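Local atomic coordinates of nitronate monooxygenase family protein (Pseudomonas aeruginosa, PDB entry 4QIT), a protein that uses FMN and molecular oxygen to carry out the oxidative denitrification of alkyl nitronates, with the toxin propionate 3-nitronate as its best substrate. Residues L76-G82 / Y115-E120; F138-A142 / S189-F193. The protein carries 1 engineered substitution. All coordinates share one frame; numbering follows the deposited sequence.

Contact 1 comes first along the chain and closes before contact 2 opens. Their centres are about 10 Å apart. Each begins at the C-terminal end of a strand of the parallel TIM-barrel sheet, and strands 72-77 and 135-139 are neighbours in it. Cys-78 N probably hydrogen-bonds to His-139 O, at 2.7 Å, and the rings of Phe-118 and Phe-138 meet. Phe-77 and Phe-140 also meet edge-to-face. In each contact a later loop packs on the residues leaving the strand: 115-120 in contact 1 and 189-193 in contact 2. Both contacts touch FMN and nitroethane, so together they build part of the active-site wall.

Contact 1: residues L76-G82 / Y115-E120; sequences LFCHRPG and YLSFLE. With FMN (flavin mononucleotide), chain C; NIE (nitroethane), chain D.
The imidazole of His-79 carries Ser-117 CB over the centre of one face, a CH-pi contact with CB 3.6 Å from the ring centroid. At its edge the ring meets Tyr-115 O. The Phe-77 ring turns an edge to the face of Tyr-115 in an offset edge-to-face pair, with planes at 79°. FMN N3 also lies at the Phe-77 edge, in the ring plane, 3.2 Å from Phe-77 CE1. Nitroethane C1 approaches Phe-77 CZ obliquely. Phe-77 and His-79 lie where strand 72-77 of the TIM barrel passes into the loop after it, and Tyr-115 comes from a later loop. This end of the barrel holds the flavin.

Three hydrogen bonds join the segments. Phe-118 N donates to Phe-77 O. His-79 NE2 reaches Tyr-115 O at 3.0 Å, a bent bond with an angle of 131° at the hydrogen. NE2 is tilted from the carbonyl plane. A chi1 of 50° tucks CG of His-79 in between the two backbone branches, and this folds the ring over Ser-117 CB.

Apolar contacts join the strand end to Phe-118 and Leu-119. Leu-76 CD2 packs on Phe-118 CD1, and Cys-78 SG touches Leu-119 CD2 at 3.6 Å. The Pro-81 ring lies alongside the Glu-120 side chain, the two running in opposite senses, with Pro-81 CB 3.5 Å from Glu-120 OE2. Glu-120 OE1 takes Ser-117 N on its anti lone pair, 2.8 Å away. Water 2 accepts from Gly-82 N and probably donates to Glu-120 OE1, 2.6 Å away, linking the carboxylate to 76-82.

Ser-117 OG accepts from Leu-119 N in an ST turn. It donates to a lone pair of His-79 O in the carbonyl plane, and OG and O are 2.6 Å apart.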
loop_
_atom_site.group_PDB
_atom_site.type_symbol
_atom_site.label_atom_id
_atom_site.label_comp_id
_atom_site.label_asym_id
_atom_site.label_seq_id
_atom_site.Cartn_x
_atom_site.Cartn_y
_atom_site.Cartn_z
ATOM N N LEU A 76 -1.267 -8.822 22.863
ATOM C CA LEU A 76 -2.404 -8.147 23.486
ATOM C C LEU A 76 -2.753 -6.860 22.750
ATOM O O LEU A 76 -1.868 -6.095 22.351
ATOM C CB LEU A 76 -2.109 -7.836 24.963
ATOM C CG LEU A 76 -1.891 -9.076 25.846
ATOM C CD1 LEU A 76 -0.415 -9.449 25.917
ATOM C CD2 LEU A 76 -2.479 -8.895 27.242
ATOM N N PHE A 77 -4.047 -6.614 22.589
ATOM C CA PHE A 77 -4.497 -5.345 22.033
ATOM C C PHE A 77 -4.314 -4.242 23.067
ATOM O O PHE A 77 -4.557 -4.450 24.260
ATOM C CB PHE A 77 -5.968 -5.411 21.635
ATOM C CG PHE A 77 -6.270 -6.399 20.533
ATOM C CD1 PHE A 77 -5.252 -7.069 19.868
ATOM C CD2 PHE A 77 -7.580 -6.631 20.160
ATOM C CE1 PHE A 77 -5.548 -7.976 18.862
ATOM C CE2 PHE A 77 -7.888 -7.524 19.153
ATOM C CZ PHE A 77 -6.866 -8.204 18.503
ATOM N N CYS A 78 -3.895 -3.072 22.602
ATOM C CA CYS A 78 -3.596 -1.943 23.473
ATOM C C CYS A 78 -4.262 -0.695 22.900
ATOM O O CYS A 78 -3.677 0.394 22.857
ATOM C CB CYS A 78 -2.079 -1.752 23.550
ATOM S SG CYS A 78 -1.506 -0.777 24.965
ATOM N N HIS A 79 -5.490 -0.875 22.433
ATOM C CA HIS A 79 -6.295 0.226 21.915
ATOM C C HIS A 79 -6.736 1.174 23.040
ATOM O O HIS A 79 -6.668 0.826 24.225
ATOM C CB HIS A 79 -7.527 -0.331 21.192
ATOM C CG HIS A 79 -8.293 -1.342 21.996
ATOM N ND1 HIS A 79 -7.823 -2.616 22.234
ATOM C CD2 HIS A 79 -9.503 -1.261 22.597
ATOM C CE1 HIS A 79 -8.714 -3.279 22.954
ATOM N NE2 HIS A 79 -9.739 -2.485 23.190
ATOM N N ARG A 80 -7.180 2.370 22.660
ATOM C CA ARG A 80 -7.900 3.236 23.589
ATOM C C ARG A 80 -9.128 2.472 24.051
ATOM O O ARG A 80 -9.865 1.939 23.214
ATOM C CB ARG A 80 -8.333 4.520 22.889
ATOM C CG ARG A 80 -9.299 5.367 23.720
ATOM C CD ARG A 80 -9.812 6.575 22.946
ATOM N NE ARG A 80 -10.341 6.229 21.623
ATOM C CZ ARG A 80 -11.503 5.612 21.417
ATOM N NH1 ARG A 80 -12.263 5.250 22.447
ATOM N NH2 ARG A 80 -11.902 5.343 20.177
ATOM N N PRO A 81 -9.347 2.388 25.376
ATOM C CA PRO A 81 -10.517 1.656 25.870
ATOM C C PRO A 81 -11.813 2.154 25.229
ATOM O O PRO A 81 -12.043 3.364 25.135
ATOM C CB PRO A 81 -10.498 1.946 27.374
ATOM C CG PRO A 81 -9.042 2.100 27.682
ATOM C CD PRO A 81 -8.484 2.848 26.477
ATOM N N GLY A 82 -12.640 1.218 24.772
ATOM C CA GLY A 82 -13.857 1.571 24.070
ATOM C C GLY A 82 -14.777 2.391 24.956
ATOM O O GLY A 82 -14.878 2.154 26.164
ATOM N N TYR A 115 -13.482 -6.869 23.940
ATOM C CA TYR A 115 -12.029 -6.940 23.918
ATOM C C TYR A 115 -11.463 -5.870 24.837
ATOM O O TYR A 115 -11.309 -4.713 24.429
ATOM C CB TYR A 115 -11.484 -6.708 22.501
ATOM C CG TYR A 115 -11.796 -7.792 21.489
ATOM C CD1 TYR A 115 -12.195 -9.059 21.886
ATOM C CD2 TYR A 115 -11.674 -7.538 20.127
ATOM C CE1 TYR A 115 -12.475 -10.053 20.943
ATOM C CE2 TYR A 115 -11.945 -8.517 19.186
ATOM C CZ TYR A 115 -12.346 -9.769 19.599
ATOM O OH TYR A 115 -12.622 -10.744 18.660
ATOM N N LEU A 116 -11.150 -6.242 26.075
ATOM C CA LEU A 116 -10.579 -5.268 26.994
ATOM C C LEU A 116 -9.155 -4.946 26.582
ATOM O O LEU A 116 -8.344 -5.843 26.329
ATOM C CB LEU A 116 -10.615 -5.770 28.438
ATOM C CG LEU A 116 -11.992 -6.077 29.017
ATOM C CD1 LEU A 116 -11.858 -6.567 30.454
ATOM C CD2 LEU A 116 -12.887 -4.856 28.942
ATOM N N SER A 117 -8.859 -3.658 26.492
ATOM C CA SER A 117 -7.513 -3.203 26.209
ATOM C C SER A 117 -6.584 -3.513 27.373
ATOM O O SER A 117 -7.023 -3.606 28.525
ATOM C CB SER A 117 -7.522 -1.699 25.957
ATOM O OG SER A 117 -6.206 -1.224 25.757
ATOM N N PHE A 118 -5.301 -3.665 27.060
ATOM C CA PHE A 118 -4.251 -3.803 28.057
ATOM C C PHE A 118 -4.302 -2.595 28.986
ATOM O O PHE A 118 -3.961 -2.688 30.171
ATOM C CB PHE A 118 -2.895 -3.881 27.347
ATOM C CG PHE A 118 -1.750 -4.308 28.235
ATOM C CD1 PHE A 118 -1.692 -5.600 28.751
ATOM C CD2 PHE A 118 -0.714 -3.425 28.522
ATOM C CE1 PHE A 118 -0.628 -5.994 29.555
ATOM C CE2 PHE A 118 0.353 -3.818 29.326
ATOM C CZ PHE A 118 0.394 -5.100 29.839
ATOM N N LEU A 119 -4.752 -1.467 28.449
ATOM C CA LEU A 119 -4.839 -0.224 29.216
ATOM C C LEU A 119 -5.993 -0.188 30.212
ATOM O O LEU A 119 -6.043 0.706 31.060
ATOM C CB LEU A 119 -4.934 0.971 28.266
ATOM C CG LEU A 119 -3.801 1.055 27.244
ATOM C CD1 LEU A 119 -3.985 2.260 26.354
ATOM C CD2 LEU A 119 -2.447 1.108 27.939
ATOM N N GLU A 120 -6.921 -1.139 30.119
ATOM C CA GLU A 120 -8.081 -1.132 31.017
ATOM C C GLU A 120 -8.277 -2.402 31.849
ATOM O O GLU A 120 -9.140 -2.432 32.726
ATOM C CB GLU A 120 -9.367 -0.820 30.243
ATOM C CG GLU A 120 -9.846 -1.954 29.357
ATOM C CD GLU A 120 -10.943 -1.522 28.410
ATOM O OE1 GLU A 120 -10.826 -1.791 27.194
ATOM O OE2 GLU A 120 -11.932 -0.910 28.864
HETATM N N1 FMN C . -2.331 -8.591 14.711
HETATM C C2 FMN C . -2.449 -8.436 16.085
HETATM O O2 FMN C . -1.712 -7.645 16.660
HETATM N N3 FMN C . -3.354 -9.171 16.818
HETATM C C4 FMN C . -4.179 -10.056 16.157
HETATM O O4 FMN C . -5.010 -10.724 16.765
HETATM C C4A FMN C . -4.072 -10.205 14.786
HETATM N N5 FMN C . -4.910 -11.091 14.162
HETATM C C5A FMN C . -4.828 -11.289 12.805
HETATM C C6 FMN C . -5.688 -12.208 12.220
HETATM C C7 FMN C . -5.637 -12.452 10.863
HETATM C C7M FMN C . -6.584 -13.478 10.309
HETATM C C8 FMN C . -4.729 -11.750 10.070
HETATM C C8M FMN C . -4.676 -11.992 8.588
HETATM C C9 FMN C . -3.868 -10.820 10.663
HETATM C C9A FMN C . -3.907 -10.584 12.042
HETATM N N10 FMN C . -3.057 -9.669 12.667
HETATM C C10 FMN C . -3.150 -9.478 14.044
HETATM C "C1'" FMN C . -2.072 -8.869 11.854
HETATM C "C2'" FMN C . -0.694 -9.504 11.786
HETATM O "O2'" FMN C . -0.029 -9.308 13.007
HETATM C "C3'" FMN C . 0.149 -8.867 10.690
HETATM O "O3'" FMN C . 0.084 -7.457 10.722
HETATM C "C4'" FMN C . -0.406 -9.324 9.359
HETATM O "O4'" FMN C . -0.850 -10.664 9.467
HETATM C "C5'" FMN C . 0.704 -9.262 8.324
HETATM O "O5'" FMN C . 0.043 -9.304 7.096
HETATM P P FMN C . 0.019 -10.623 6.207
HETATM O O1P FMN C . 1.183 -11.502 6.579
HETATM O O2P FMN C . 0.040 -10.175 4.778
HETATM O O3P FMN C . -1.262 -11.303 6.560
HETATM N N3 NIE D . -7.631 -9.089 13.415
HETATM C C1 NIE D . -7.494 -7.749 15.369
HETATM C C2 NIE D . -7.921 -9.086 14.805
HETATM O O4 NIE D . -6.535 -8.684 13.036
HETATM O O5 NIE D . -8.668 -9.148 12.530
HETATM O O HOH W 1 -5.741 -6.700 25.622
HETATM O O HOH W 2 -12.089 -1.599 24.904
HETATM O O HOH W 3 -13.713 1.080 28.386
#

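Contact 2: residues F138-A142 / S189-F193; sequences FHFGA and SRGVF. Engineered in segment 189-193: Ser-189 (natural residue His). With NIE (nitroethane), chain D; FMN (flavin mononucleotide), chain C.
His-139 and Phe-140 both send their rings against the loop 189-193, by different torsions. In His-139, CG lies opposite the backbone N (chi1 -155°), and the imidazole reaches across to Ser-189 O. NE2 donates to that oxygen at 3.0 Å. The bond is nearly straight, and the oxygen lies near the ring plane, yet NE2 stands above the carbonyl plane and misses the lone pairs. Gln-182 NE2 donates to the same oxygen. The C2 carbonyl end of the flavin lies over one imidazole face, but its closeness in the model is doubtful.

In Phe-140, CG lies opposite the carbonyl carbon (chi1 -58°), and the ring presents its CE1-CZ edge to the loop. CE1 is 3.3 Å from Arg-190 O and CZ 3.6 Å from Ser-189 CB. Strand 135-139 of the TIM barrel ends here, and the loop after strand 188-189 covers the turn that follows. Ser-189 is an engineered residue, His in the natural sequence. Its CB also meets nitroethane C1, and its backbone N donates to nitroethane O4 at 2.8 Å.

Phe-193 lays its ring flat against Gly-141, whose CA stands over the ring centre in a CH-pi contact. Water 4 accepts from Phe-140 N and donates to Gly-191 O. Phe-193 CA approaches Phe-140 O at 3.4 Å, a CA-H...O contact.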
loop_
_atom_site.group_PDB
_atom_site.type_symbol
_atom_site.label_atom_id
_atom_site.label_comp_id
_atom_site.label_asym_id
_atom_site.label_seq_id
_atom_site.Cartn_x
_atom_site.Cartn_y
_atom_site.Cartn_z
ATOM N N PHE A 138 2.241 -5.894 21.316
ATOM C CA PHE A 138 1.082 -5.029 21.470
ATOM C C PHE A 138 0.630 -4.467 20.137
ATOM O O PHE A 138 1.460 -4.124 19.282
ATOM C CB PHE A 138 1.392 -3.883 22.445
ATOM C CG PHE A 138 1.702 -4.361 23.829
ATOM C CD1 PHE A 138 0.681 -4.731 24.681
ATOM C CD2 PHE A 138 3.016 -4.465 24.268
ATOM C CE1 PHE A 138 0.946 -5.193 25.973
ATOM C CE2 PHE A 138 3.299 -4.922 25.563
ATOM C CZ PHE A 138 2.265 -5.291 26.411
ATOM N N HIS A 139 -0.687 -4.372 19.974
ATOM C CA HIS A 139 -1.320 -3.884 18.751
ATOM C C HIS A 139 -2.218 -2.712 19.110
ATOM O O HIS A 139 -2.880 -2.743 20.150
ATOM C CB HIS A 139 -2.178 -4.990 18.130
ATOM C CG HIS A 139 -2.385 -4.843 16.656
ATOM N ND1 HIS A 139 -1.337 -4.832 15.757
ATOM C CD2 HIS A 139 -3.511 -4.715 15.917
ATOM C CE1 HIS A 139 -1.807 -4.699 14.535
ATOM N NE2 HIS A 139 -3.129 -4.620 14.601
ATOM N N PHE A 140 -2.237 -1.702 18.237
ATOM C CA PHE A 140 -3.074 -0.493 18.342
ATOM C C PHE A 140 -2.465 0.621 19.181
ATOM O O PHE A 140 -2.988 1.737 19.183
ATOM C CB PHE A 140 -4.493 -0.770 18.869
ATOM C CG PHE A 140 -5.293 -1.749 18.052
ATOM C CD1 PHE A 140 -5.353 -1.671 16.663
ATOM C CD2 PHE A 140 -6.035 -2.727 18.697
ATOM C CE1 PHE A 140 -6.135 -2.569 15.947
ATOM C CE2 PHE A 140 -6.807 -3.625 17.991
ATOM C CZ PHE A 140 -6.858 -3.550 16.612
ATOM N N GLY A 141 -1.387 0.323 19.898
ATOM C CA GLY A 141 -0.731 1.320 20.735
ATOM C C GLY A 141 0.390 0.706 21.552
ATOM O O GLY A 141 0.565 -0.520 21.581
ATOM N N ALA A 142 1.155 1.560 22.225
ATOM C CA ALA A 142 2.200 1.083 23.120
ATOM C C ALA A 142 1.751 1.336 24.550
ATOM O O ALA A 142 1.139 2.371 24.839
ATOM C CB ALA A 142 3.504 1.793 22.845
ATOM N N SER A 189 -6.644 -6.425 11.400
ATOM C CA SER A 189 -6.826 -5.043 11.845
ATOM C C SER A 189 -5.587 -4.186 11.590
ATOM O O SER A 189 -4.451 -4.591 11.875
ATOM C CB SER A 189 -7.208 -4.986 13.327
ATOM O OG SER A 189 -8.452 -5.639 13.547
ATOM N N ARG A 190 -5.812 -2.989 11.060
ATOM C CA ARG A 190 -4.707 -2.049 10.913
ATOM C C ARG A 190 -4.229 -1.547 12.276
ATOM O O ARG A 190 -5.029 -1.232 13.149
ATOM C CB ARG A 190 -5.088 -0.890 9.997
ATOM C CG ARG A 190 -5.181 -1.366 8.553
ATOM C CD ARG A 190 -5.126 -0.288 7.505
ATOM N NE ARG A 190 -4.065 0.714 7.673
ATOM C CZ ARG A 190 -2.755 0.521 7.530
ATOM N NH1 ARG A 190 -2.248 -0.674 7.256
ATOM N NH2 ARG A 190 -1.937 1.555 7.667
ATOM N N GLY A 191 -2.913 -1.463 12.445
ATOM C CA GLY A 191 -2.340 -1.086 13.729
ATOM C C GLY A 191 -2.336 0.403 14.015
ATOM O O GLY A 191 -1.619 0.846 14.912
ATOM N N VAL A 192 -3.119 1.177 13.263
ATOM C CA VAL A 192 -3.181 2.632 13.424
ATOM C C VAL A 192 -3.547 3.023 14.857
ATOM O O VAL A 192 -4.525 2.512 15.412
ATOM C CB VAL A 192 -4.213 3.246 12.462
ATOM C CG1 VAL A 192 -4.282 4.770 12.665
ATOM C CG2 VAL A 192 -3.874 2.916 11.022
ATOM N N PHE A 193 -2.757 3.913 15.461
ATOM C CA PHE A 193 -2.965 4.274 16.868
ATOM C C PHE A 193 -4.246 5.083 17.067
ATOM O O PHE A 193 -5.036 4.794 17.972
ATOM C CB PHE A 193 -1.783 5.092 17.417
ATOM C CG PHE A 193 -0.547 4.284 17.744
ATOM C CD1 PHE A 193 -0.316 3.035 17.180
ATOM C CD2 PHE A 193 0.408 4.806 18.613
ATOM C CE1 PHE A 193 0.837 2.313 17.491
ATOM C CE2 PHE A 193 1.557 4.092 18.930
ATOM C CZ PHE A 193 1.772 2.839 18.362
HETATM N N3 NIE D . -7.631 -9.089 13.415
HETATM C C1 NIE D . -7.494 -7.749 15.369
HETATM C C2 NIE D . -7.921 -9.086 14.805
HETATM O O4 NIE D . -6.535 -8.684 13.036
HETATM O O5 NIE D . -8.668 -9.148 12.530
HETATM N N1 FMN C . -2.331 -8.591 14.711
HETATM C C2 FMN C . -2.449 -8.436 16.085
HETATM O O2 FMN C . -1.712 -7.645 16.660
HETATM N N3 FMN C . -3.354 -9.171 16.818
HETATM C C4 FMN C . -4.179 -10.056 16.157
HETATM O O4 FMN C . -5.010 -10.724 16.765
HETATM C C4A FMN C . -4.072 -10.205 14.786
HETATM N N5 FMN C . -4.910 -11.091 14.162
HETATM C C5A FMN C . -4.828 -11.289 12.805
HETATM C C6 FMN C . -5.688 -12.208 12.220
HETATM C C7 FMN C . -5.637 -12.452 10.863
HETATM C C7M FMN C . -6.584 -13.478 10.309
HETATM C C8 FMN C . -4.729 -11.750 10.070
HETATM C C8M FMN C . -4.676 -11.992 8.588
HETATM C C9 FMN C . -3.868 -10.820 10.663
HETATM C C9A FMN C . -3.907 -10.584 12.042
HETATM N N10 FMN C . -3.057 -9.669 12.667
HETATM C C10 FMN C . -3.150 -9.478 14.044
HETATM C "C1'" FMN C . -2.072 -8.869 11.854
HETATM C "C2'" FMN C . -0.694 -9.504 11.786
HETATM O "O2'" FMN C . -0.029 -9.308 13.007
HETATM C "C3'" FMN C . 0.149 -8.867 10.690
HETATM O "O3'" FMN C . 0.084 -7.457 10.722
HETATM C "C4'" FMN C . -0.406 -9.324 9.359
HETATM O "O4'" FMN C . -0.850 -10.664 9.467
HETATM C "C5'" FMN C . 0.704 -9.262 8.324
HETATM O "O5'" FMN C . 0.043 -9.304 7.096
HETATM P P FMN C . 0.019 -10.623 6.207
HETATM O O1P FMN C . 1.183 -11.502 6.579
HETATM O O2P FMN C . 0.040 -10.175 4.778
HETATM O O3P FMN C . -1.262 -11.303 6.560
HETATM O O HOH W 4 -0.286 -1.020 16.346
#